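Local structure of nitroreductase (Bacteroides fragilis NCTC 9343, 3EK3) at residues T48-V54 and L153-H159; Y88-Y92 and C132-Q136; L137-D142 and K160-C164. The protein binds FMN and probably works as an NAD(P)H-dependent oxidoreductase of the nitroreductase type. All blocks are in the same frame, centred on the assembly; numbering follows the deposited sequence.

Contact 1. Residues T48-V54 and L153-H159; sequences TWHFTAV and LGVPENH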
loop_
_atom_site.group_PDB
_atom_site.type_symbol
_atom_site.label_atom_id
_atom_site.label_comp_id
_atom_site.label_asym_id
_atom_site.label_seq_id
_atom_site.Cartn_x
_atom_site.Cartn_y
_atom_site.Cartn_z
ATOM N N THR A 48 -3.374 12.931 -5.567
ATOM C CA THR A 48 -4.739 13.402 -5.430
ATOM C C THR A 48 -5.326 13.046 -4.054
ATOM O O THR A 48 -6.431 13.462 -3.713
ATOM C CB THR A 48 -5.636 12.844 -6.560
ATOM O OG1 THR A 48 -5.367 11.443 -6.705
ATOM C CG2 THR A 48 -5.336 13.553 -7.856
ATOM N N TRP A 49 -4.588 12.265 -3.281
ATOM C CA TRP A 49 -5.022 11.843 -1.948
ATOM C C TRP A 49 -5.201 13.028 -0.997
ATOM O O TRP A 49 -4.682 14.133 -1.219
ATOM C CB TRP A 49 -4.017 10.862 -1.319
ATOM C CG TRP A 49 -2.530 11.201 -1.492
ATOM C CD1 TRP A 49 -1.932 12.439 -1.446
ATOM C CD2 TRP A 49 -1.487 10.276 -1.753
ATOM N NE1 TRP A 49 -0.604 12.327 -1.669
ATOM C CE2 TRP A 49 -0.296 11.007 -1.861
ATOM C CE3 TRP A 49 -1.435 8.887 -1.901
ATOM C CZ2 TRP A 49 0.916 10.401 -2.131
ATOM C CZ3 TRP A 49 -0.221 8.293 -2.146
ATOM C CH2 TRP A 49 0.931 9.050 -2.265
ATOM N N HIS A 50 -5.936 12.779 0.079
ATOM C CA HIS A 50 -5.991 13.696 1.206
ATOM C C HIS A 50 -5.875 12.885 2.486
ATOM O O HIS A 50 -6.372 11.770 2.562
ATOM C CB HIS A 50 -7.307 14.476 1.249
ATOM C CG HIS A 50 -7.200 15.778 1.979
ATOM N ND1 HIS A 50 -6.702 16.922 1.389
ATOM C CD2 HIS A 50 -7.493 16.109 3.256
ATOM C CE1 HIS A 50 -6.689 17.902 2.282
ATOM N NE2 HIS A 50 -7.158 17.430 3.424
ATOM N N PHE A 51 -5.220 13.490 3.469
ATOM C CA PHE A 51 -4.979 12.903 4.764
ATOM C C PHE A 51 -5.613 13.814 5.811
ATOM O O PHE A 51 -5.121 14.910 6.038
ATOM C CB PHE A 51 -3.474 12.807 5.020
ATOM C CG PHE A 51 -2.671 12.216 3.865
ATOM C CD1 PHE A 51 -2.891 10.940 3.441
ATOM C CD2 PHE A 51 -1.712 12.975 3.190
ATOM C CE1 PHE A 51 -2.139 10.391 2.403
ATOM C CE2 PHE A 51 -0.957 12.431 2.133
ATOM C CZ PHE A 51 -1.205 11.128 1.735
ATOM N N THR A 52 -6.709 13.365 6.423
ATOM C CA THR A 52 -7.450 14.150 7.407
ATOM C C THR A 52 -7.199 13.529 8.774
ATOM O O THR A 52 -7.761 12.490 9.114
ATOM C CB THR A 52 -8.971 14.210 7.071
ATOM O OG1 THR A 52 -9.126 14.663 5.723
ATOM C CG2 THR A 52 -9.682 15.196 7.993
ATOM N N ALA A 53 -6.292 14.147 9.534
ATOM C CA ALA A 53 -5.914 13.647 10.837
ATOM C C ALA A 53 -6.870 14.202 11.883
ATOM O O ALA A 53 -6.874 15.394 12.162
ATOM C CB ALA A 53 -4.461 14.015 11.173
ATOM N N VAL A 54 -7.694 13.335 12.457
ATOM C CA VAL A 54 -8.662 13.743 13.453
ATOM C C VAL A 54 -8.140 13.363 14.837
ATOM O O VAL A 54 -7.999 12.184 15.141
ATOM C CB VAL A 54 -10.036 13.093 13.225
ATOM C CG1 VAL A 54 -11.079 13.606 14.262
ATOM C CG2 VAL A 54 -10.510 13.373 11.804
ATOM N N LEU A 153 -15.460 17.486 8.534
ATOM C CA LEU A 153 -14.068 17.287 8.978
ATOM C C LEU A 153 -13.055 17.767 7.944
ATOM O O LEU A 153 -11.885 17.924 8.248
ATOM C CB LEU A 153 -13.819 15.808 9.278
ATOM C CG LEU A 153 -14.536 15.270 10.508
ATOM C CD1 LEU A 153 -14.419 13.744 10.448
ATOM C CD2 LEU A 153 -13.928 15.862 11.813
ATOM N N GLY A 154 -13.482 17.946 6.708
ATOM C CA GLY A 154 -12.561 18.395 5.655
ATOM C C GLY A 154 -12.160 17.349 4.640
ATOM O O GLY A 154 -11.298 17.601 3.805
ATOM N N VAL A 155 -12.785 16.177 4.684
ATOM C CA VAL A 155 -12.590 15.185 3.616
ATOM C C VAL A 155 -13.269 15.713 2.328
ATOM O O VAL A 155 -14.441 16.118 2.344
ATOM C CB VAL A 155 -13.204 13.815 3.969
ATOM C CG1 VAL A 155 -12.989 12.825 2.811
ATOM C CG2 VAL A 155 -12.621 13.245 5.277
ATOM N N PRO A 156 -12.514 15.788 1.203
ATOM C CA PRO A 156 -13.138 16.272 -0.012
ATOM C C PRO A 156 -14.361 15.484 -0.432
ATOM O O PRO A 156 -14.367 14.263 -0.371
ATOM C CB PRO A 156 -12.023 16.140 -1.063
ATOM C CG PRO A 156 -10.792 16.235 -0.314
ATOM C CD PRO A 156 -11.082 15.533 1.011
ATOM N N GLU A 157 -15.378 16.198 -0.864
ATOM C CA GLU A 157 -16.643 15.575 -1.214
ATOM C C GLU A 157 -16.563 14.625 -2.384
ATOM O O GLU A 157 -17.419 13.760 -2.507
ATOM C CB GLU A 157 -17.698 16.634 -1.496
ATOM C CG GLU A 157 -18.014 17.404 -0.235
ATOM C CD GLU A 157 -19.078 18.456 -0.414
ATOM O OE1 GLU A 157 -20.260 18.092 -0.588
ATOM O OE2 GLU A 157 -18.719 19.648 -0.362
ATOM N N ASN A 158 -15.567 14.808 -3.250
ATOM C CA ASN A 158 -15.360 13.946 -4.410
ATOM C C ASN A 158 -14.421 12.775 -4.134
ATOM O O ASN A 158 -14.047 12.059 -5.055
ATOM C CB ASN A 158 -14.810 14.777 -5.591
ATOM C CG ASN A 158 -13.395 15.235 -5.362
ATOM O OD1 ASN A 158 -13.070 15.750 -4.305
ATOM N ND2 ASN A 158 -12.534 15.018 -6.344
ATOM N N HIS A 159 -14.033 12.594 -2.878
ATOM C CA HIS A 159 -13.148 11.503 -2.504
ATOM C C HIS A 159 -13.945 10.372 -1.926
ATOM O O HIS A 159 -15.011 10.585 -1.333
ATOM C CB HIS A 159 -12.168 11.980 -1.447
ATOM C CG HIS A 159 -10.975 12.693 -2.000
ATOM N ND1 HIS A 159 -9.785 12.799 -1.304
ATOM C CD2 HIS A 159 -10.793 13.337 -3.178
ATOM C CE1 HIS A 159 -8.918 13.478 -2.038
ATOM N NE2 HIS A 159 -9.508 13.816 -3.180
#

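Contact 2. Residues Y88-Y92 and C132-Q136; sequences YCCYY and CWINQ. With FMN (flavin mononucleotide), chain B.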
loop_
_atom_site.group_PDB
_atom_site.type_symbol
_atom_site.label_atom_id
_atom_site.label_comp_id
_atom_site.label_asym_id
_atom_site.label_seq_id
_atom_site.Cartn_x
_atom_site.Cartn_y
_atom_site.Cartn_z
ATOM N N TYR A 88 -19.170 -0.922 20.600
ATOM C CA TYR A 88 -18.345 -1.002 19.408
ATOM C C TYR A 88 -17.712 0.334 19.054
ATOM O O TYR A 88 -18.425 1.352 18.982
ATOM C CB TYR A 88 -19.196 -1.455 18.226
ATOM C CG TYR A 88 -18.387 -1.510 16.963
ATOM C CD1 TYR A 88 -17.437 -2.509 16.763
ATOM C CD2 TYR A 88 -18.548 -0.548 15.981
ATOM C CE1 TYR A 88 -16.688 -2.547 15.587
ATOM C CE2 TYR A 88 -17.822 -0.588 14.809
ATOM C CZ TYR A 88 -16.895 -1.579 14.621
ATOM O OH TYR A 88 -16.175 -1.603 13.452
ATOM N N CYS A 89 -16.392 0.329 18.890
ATOM C CA CYS A 89 -15.628 1.487 18.443
ATOM C C CYS A 89 -14.645 1.009 17.392
ATOM O O CYS A 89 -13.702 0.283 17.701
ATOM C CB CYS A 89 -14.870 2.126 19.596
ATOM S SG CYS A 89 -13.949 3.547 19.120
ATOM N N CYS A 90 -14.878 1.394 16.139
ATOM C CA CYS A 90 -14.075 0.893 15.043
ATOM C C CYS A 90 -12.609 1.272 15.170
ATOM O O CYS A 90 -11.762 0.539 14.677
ATOM C CB CYS A 90 -14.637 1.323 13.684
ATOM S SG CYS A 90 -14.573 3.101 13.317
ATOM N N TYR A 91 -12.296 2.369 15.852
ATOM C CA TYR A 91 -10.901 2.820 15.962
ATOM C C TYR A 91 -10.280 2.517 17.321
ATOM O O TYR A 91 -9.194 2.997 17.657
ATOM C CB TYR A 91 -10.747 4.325 15.600
ATOM C CG TYR A 91 -11.515 5.229 16.518
ATOM C CD1 TYR A 91 -12.848 5.478 16.302
ATOM C CD2 TYR A 91 -10.941 5.766 17.643
ATOM C CE1 TYR A 91 -13.578 6.240 17.159
ATOM C CE2 TYR A 91 -11.663 6.539 18.506
ATOM C CZ TYR A 91 -12.995 6.778 18.261
ATOM O OH TYR A 91 -13.782 7.535 19.122
ATOM N N TYR A 92 -10.944 1.674 18.107
ATOM C CA TYR A 92 -10.379 1.168 19.355
ATOM C C TYR A 92 -9.978 2.240 20.374
ATOM O O TYR A 92 -9.077 2.024 21.155
ATOM C CB TYR A 92 -9.185 0.245 19.060
ATOM C CG TYR A 92 -9.530 -0.826 18.050
ATOM C CD1 TYR A 92 -10.455 -1.799 18.342
ATOM C CD2 TYR A 92 -8.927 -0.848 16.815
ATOM C CE1 TYR A 92 -10.787 -2.806 17.416
ATOM C CE2 TYR A 92 -9.242 -1.820 15.872
ATOM C CZ TYR A 92 -10.178 -2.793 16.172
ATOM O OH TYR A 92 -10.485 -3.774 15.238
ATOM N N CYS A 132 -3.054 0.936 13.615
ATOM C CA CYS A 132 -3.903 -0.096 13.008
ATOM C C CYS A 132 -4.654 0.449 11.808
ATOM O O CYS A 132 -5.103 1.593 11.841
ATOM C CB CYS A 132 -4.914 -0.607 14.044
ATOM S SG CYS A 132 -5.784 -2.151 13.670
ATOM N N TRP A 133 -4.833 -0.386 10.776
ATOM C CA TRP A 133 -5.731 -0.094 9.671
ATOM C C TRP A 133 -7.143 -0.160 10.211
ATOM O O TRP A 133 -7.540 -1.164 10.776
ATOM C CB TRP A 133 -5.587 -1.141 8.546
ATOM C CG TRP A 133 -6.273 -0.765 7.284
ATOM C CD1 TRP A 133 -7.613 -0.647 7.076
ATOM C CD2 TRP A 133 -5.648 -0.498 6.021
ATOM N NE1 TRP A 133 -7.858 -0.289 5.782
ATOM C CE2 TRP A 133 -6.671 -0.203 5.099
ATOM C CE3 TRP A 133 -4.320 -0.499 5.582
ATOM C CZ2 TRP A 133 -6.401 0.132 3.780
ATOM C CZ3 TRP A 133 -4.047 -0.180 4.278
ATOM C CH2 TRP A 133 -5.092 0.109 3.372
ATOM N N ILE A 134 -7.905 0.902 9.999
ATOM C CA ILE A 134 -9.325 0.944 10.290
ATOM C C ILE A 134 -10.069 1.073 8.952
ATOM O O ILE A 134 -9.935 2.095 8.276
ATOM C CB ILE A 134 -9.633 2.133 11.243
ATOM C CG1 ILE A 134 -8.634 2.132 12.442
ATOM C CG2 ILE A 134 -11.068 2.096 11.681
ATOM C CD1 ILE A 134 -8.685 0.831 13.294
ATOM N N ASN A 135 -10.807 0.015 8.575
ATOM C CA ASN A 135 -11.424 -0.094 7.234
ATOM C C ASN A 135 -12.887 0.286 7.155
ATOM O O ASN A 135 -13.462 0.224 6.085
ATOM C CB ASN A 135 -11.235 -1.518 6.710
ATOM C CG ASN A 135 -11.066 -1.585 5.188
ATOM O OD1 ASN A 135 -10.462 -0.699 4.579
ATOM N ND2 ASN A 135 -11.548 -2.661 4.598
ATOM N N GLN A 136 -13.505 0.698 8.259
ATOM C CA GLN A 136 -14.964 0.786 8.299
ATOM C C GLN A 136 -15.546 1.962 7.524
ATOM O O GLN A 136 -16.750 1.965 7.245
ATOM C CB GLN A 136 -15.486 0.778 9.740
ATOM C CG GLN A 136 -15.395 -0.580 10.362
ATOM C CD GLN A 136 -13.978 -1.063 10.506
ATOM O OE1 GLN A 136 -13.135 -0.368 11.082
ATOM N NE2 GLN A 136 -13.694 -2.290 10.012
HETATM N N1 FMN B . -7.643 -4.358 11.428
HETATM C C2 FMN B . -8.722 -3.928 12.165
HETATM O O2 FMN B . -8.730 -4.056 13.394
HETATM N N3 FMN B . -9.836 -3.382 11.567
HETATM C C4 FMN B . -9.883 -3.263 10.220
HETATM O O4 FMN B . -10.798 -2.571 9.746
HETATM C C4A FMN B . -8.780 -3.682 9.463
HETATM N N5 FMN B . -8.801 -3.550 8.098
HETATM C C5A FMN B . -7.722 -3.921 7.320
HETATM C C6 FMN B . -7.774 -3.731 5.939
HETATM C C7 FMN B . -6.686 -4.061 5.133
HETATM C C7M FMN B . -6.658 -3.666 3.657
HETATM C C8 FMN B . -5.523 -4.553 5.740
HETATM C C8M FMN B . -4.217 -4.470 4.986
HETATM C C9 FMN B . -5.477 -4.737 7.126
HETATM C C9A FMN B . -6.566 -4.420 7.931
HETATM N N10 FMN B . -6.556 -4.608 9.324
HETATM C C10 FMN B . -7.632 -4.200 10.077
HETATM C "C1'" FMN B . -5.328 -5.135 10.027
HETATM C "C2'" FMN B . -5.160 -6.635 9.755
HETATM O "O2'" FMN B . -6.101 -7.376 10.512
HETATM C "C3'" FMN B . -3.757 -7.024 10.189
HETATM O "O3'" FMN B . -2.846 -6.425 9.294
HETATM C "C4'" FMN B . -3.526 -8.548 10.148
HETATM O "O4'" FMN B . -4.306 -9.194 11.145
HETATM C "C5'" FMN B . -2.051 -8.881 10.364
HETATM O "O5'" FMN B . -1.634 -8.449 11.652
HETATM P P FMN B . -0.393 -7.428 11.863
HETATM O O1P FMN B . 0.757 -7.953 11.095
HETATM O O2P FMN B . -0.176 -7.246 13.376
HETATM O O3P FMN B . -0.741 -6.116 11.205
HETATM O O HOH W 1 -11.619 -1.693 12.943
#

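Contact 3. Residues L137-D142 and K160-C164; sequences LGTTCD and KVYGC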
loop_
_atom_site.group_PDB
_atom_site.type_symbol
_atom_site.label_atom_id
_atom_site.label_comp_id
_atom_site.label_asym_id
_atom_site.label_seq_id
_atom_site.Cartn_x
_atom_site.Cartn_y
_atom_site.Cartn_z
ATOM N N LEU A 137 -14.724 2.926 7.119
ATOM C CA LEU A 137 -15.262 4.015 6.247
ATOM C C LEU A 137 -15.299 3.656 4.739
ATOM O O LEU A 137 -15.915 4.354 3.962
ATOM C CB LEU A 137 -14.496 5.318 6.485
ATOM C CG LEU A 137 -14.916 6.114 7.733
ATOM C CD1 LEU A 137 -13.928 7.258 8.051
ATOM C CD2 LEU A 137 -16.334 6.641 7.567
ATOM N N GLY A 138 -14.659 2.573 4.304
ATOM C CA GLY A 138 -14.725 2.217 2.876
ATOM C C GLY A 138 -16.121 2.001 2.355
ATOM O O GLY A 138 -16.464 2.490 1.271
ATOM N N THR A 139 -16.929 1.238 3.079
ATOM C CA THR A 139 -18.283 0.905 2.601
ATOM C C THR A 139 -19.349 1.832 3.184
ATOM O O THR A 139 -20.533 1.779 2.760
ATOM C CB THR A 139 -18.665 -0.514 2.960
ATOM O OG1 THR A 139 -18.585 -0.654 4.371
ATOM C CG2 THR A 139 -17.750 -1.512 2.269
ATOM N N THR A 140 -18.952 2.707 4.089
ATOM C CA THR A 140 -19.897 3.612 4.748
ATOM C C THR A 140 -19.739 5.100 4.390
ATOM O O THR A 140 -20.612 5.904 4.740
ATOM C CB THR A 140 -19.850 3.487 6.309
ATOM O OG1 THR A 140 -18.553 3.885 6.809
ATOM C CG2 THR A 140 -20.256 2.090 6.776
ATOM N N CYS A 141 -18.634 5.476 3.737
ATOM C CA CYS A 141 -18.360 6.889 3.465
ATOM C C CYS A 141 -19.411 7.625 2.620
ATOM O O CYS A 141 -19.476 8.844 2.677
ATOM C CB CYS A 141 -16.953 7.088 2.880
ATOM S SG CYS A 141 -16.679 6.342 1.238
ATOM N N ASP A 142 -20.222 6.898 1.858
ATOM C CA ASP A 142 -21.289 7.514 1.091
ATOM C C ASP A 142 -22.642 7.428 1.773
ATOM O O ASP A 142 -23.642 7.911 1.227
ATOM C CB ASP A 142 -21.348 6.922 -0.316
ATOM C CG ASP A 142 -20.186 7.400 -1.201
ATOM O OD1 ASP A 142 -19.601 8.471 -0.910
ATOM O OD2 ASP A 142 -19.863 6.713 -2.184
ATOM N N LYS A 160 -13.420 9.166 -2.068
ATOM C CA LYS A 160 -13.865 8.037 -1.268
ATOM C C LYS A 160 -12.799 7.769 -0.235
ATOM O O LYS A 160 -11.656 8.172 -0.397
ATOM C CB LYS A 160 -14.038 6.800 -2.134
ATOM C CG LYS A 160 -14.989 6.972 -3.304
ATOM C CD LYS A 160 -16.305 7.605 -2.912
ATOM C CE LYS A 160 -17.272 7.618 -4.094
ATOM N NZ LYS A 160 -18.414 8.505 -3.810
ATOM N N VAL A 161 -13.175 7.093 0.851
ATOM C CA VAL A 161 -12.220 6.815 1.923
ATOM C C VAL A 161 -11.714 5.394 1.677
ATOM O O VAL A 161 -12.497 4.450 1.732
ATOM C CB VAL A 161 -12.866 6.920 3.325
ATOM C CG1 VAL A 161 -11.868 6.514 4.397
ATOM C CG2 VAL A 161 -13.329 8.374 3.581
ATOM N N TYR A 162 -10.426 5.244 1.357
ATOM C CA TYR A 162 -9.844 3.924 1.080
ATOM C C TYR A 162 -9.261 3.209 2.330
ATOM O O TYR A 162 -9.192 1.961 2.365
ATOM C CB TYR A 162 -8.815 4.073 -0.035
ATOM C CG TYR A 162 -9.526 4.366 -1.350
ATOM C CD1 TYR A 162 -10.046 3.335 -2.110
ATOM C CD2 TYR A 162 -9.705 5.674 -1.806
ATOM C CE1 TYR A 162 -10.760 3.611 -3.310
ATOM C CE2 TYR A 162 -10.406 5.947 -2.971
ATOM C CZ TYR A 162 -10.919 4.926 -3.728
ATOM O OH TYR A 162 -11.607 5.181 -4.909
ATOM N N GLY A 163 -8.793 3.968 3.311
ATOM C CA GLY A 163 -8.438 3.381 4.599
ATOM C C GLY A 163 -8.169 4.439 5.646
ATOM O O GLY A 163 -8.027 5.620 5.308
ATOM N N CYS A 164 -8.183 4.030 6.909
ATOM C CA CYS A 164 -7.836 4.946 7.986
ATOM C C CYS A 164 -6.724 4.337 8.861
ATOM O O CYS A 164 -6.555 3.115 8.938
ATOM C CB CYS A 164 -9.056 5.316 8.836
ATOM S SG CYS A 164 -10.422 6.056 7.956
#

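Contact 1. Residues T48-V54 and L153-H159
His-159 lays the edge of its imidazole against the backbone where strand 50-54 begins, and this is the tight end of the contact. Its CE1 comes within 3.0 Å of Thr-48 O, while His-50 N lies in the plane of the ring at its edge, 3.7 Å from CE1. NE2 is also close to that carbonyl, but the angle is too poor for a hydrogen bond. Pro-156 CG sits over the centre of one face of the same imidazole, 3.7 Å above its plane. Pro-156 also turns its CD to His-50 CB at 3.9 Å. The His-50 ring has CG anti to the backbone N (chi1 -156°), and its CD2 lies 4.1 Å from Gly-154 O.

Thr-52 makes a mixed contact: its methyl CG2 rests 3.5 Å from Leu-153 O, and Thr-52 OG1 is 3.8 Å from Val-155 CG2, the two side chains crossing nearly at right angles. The looser end comes last, Val-54 CG2 only grazing Leu-153 CD1 at 4.2 Å. On the solvent side, the turn 156-159 carries Glu-157 clear of the strand.

Gly-154, at positive phi in a Schellman motif, ends helix 144-153 and lets the chain turn and run on past the strand. No hydrogen bond joins the two segments. Thr-48 OG1 bonds Asn-102, His-159 ND1 bonds Ser-101, and His-50 NE2 bonds Thr-187 of the second subunit. The direct contact is thus van der Waals, and hydrogen bonds to strand 96-102 tie both segments indirectly.

Contact 2. Residues Y88-Y92 and C132-Q136
Ile-134 and Cys-90 meet by van der Waals contact: the Ile-134 CD1 methyl lies 3.4 Å from Cys-90 O and also touches Tyr-92 CE2, while CG2 packs on Cys-90 SG. Cys-132 SG approaches the Tyr-92 ring obliquely, 5.3 Å from its centroid, as a sulfur-aromatic contact. Nearby, Gln-136 CG lies against Tyr-88 OH, the amide and phenol planes almost perpendicular.

No direct hydrogen bond crosses between the segments; water does that work. One molecule donates to Cys-90 O and to Gln-136 OE1 (2.7 Å from the water), with a longer link to Tyr-92 OH, and accepts from FMN N3.

Other bonds go straight to the flavin. Tyr-92 OH donates to FMN O2 at 2.6 Å, and FMN O4 is gripped twice, by Asn-135 N at 2.8 Å and by Gln-136 NE2 at 2.9 Å. A bend at chi2 (64°) folds the Gln-136 chain back, bringing its amide to that oxygen.

Trp-133 packs one face on the dimethylbenzene end; its NE1 holds Asn-135 OD1 from above the carbonyl plane.

Arg-14, Arg-15, Ser-16, Arg-18 and Lys-179 complete the site. Donors at both pyrimidine carbonyls help hold the ring and would probably stabilise negative charge on reduced flavin.

Contact 3. Residues L137-D142 and K160-C164
The carboxylate of Asp-142 is the flat group that matters here, and Lys-160 NZ comes to it near its plane. The ammonium meets OD2 on the syn side at 2.8 Å, 19° out of the carboxylate plane, with a weak bond to OD1; the two side chains cross at about a right angle. Lys-160 gets there by bending at chi2 (-49°) and then running extended. OD1 has a second cationic partner in Arg-147, so the carboxylate is shared between two positive groups.

Away from this exposed salt bridge the contact is mostly apolar. Val-161 splits its methyls: CG1 packs on Leu-137 CB at 3.6 Å, and CG2 on Cys-141 CB at 3.9 Å. Leu-137 CD1 goes on to Cys-164 SG, 3.7 Å away. The thiol of Cys-141 receives a weak but nearly straight hydrogen bond from Val-161 N (3.6 Å, 171°), and Gly-138 CA makes a CH...O contact with Val-161 O at 3.4 Å.

Helix 144-153 closes over this group, Leu-150 touching Leu-137, Cys-141 and Val-161, while Ile-67 of helix 57-72 covers Leu-137. Strand 160-168 pairs with strand 96-102, where Tyr-162 and Gly-163 form a classic beta bulge opposite Val-100.

All three contacts sit on one antiparallel sheet, ordered 50-54, 96-102, 160-168, 130-134. Contact 1 uses strand 50-54 and contact 2 strand 130-134, the outermost two within this chain; contact 3 lies on strand 160-168. Between centres, contacts 1 and 2 are about 18 Å apart, contacts 1 and 3 about 11 Å, contacts 2 and 3 about 12 Å. Along the chain, contact 2 nests inside the loop closed by contact 1 and ends just before contact 3 opens, whereas contacts 1 and 3 interleave. Ile-134 N lies 2.8 Å from Cys-164 O, a probable hydrogen bond joining contacts 2 and 3. The sheet joins the flavin pocket to strand 50-54, which carries it into the second subunit; all three contacts reach that subunit.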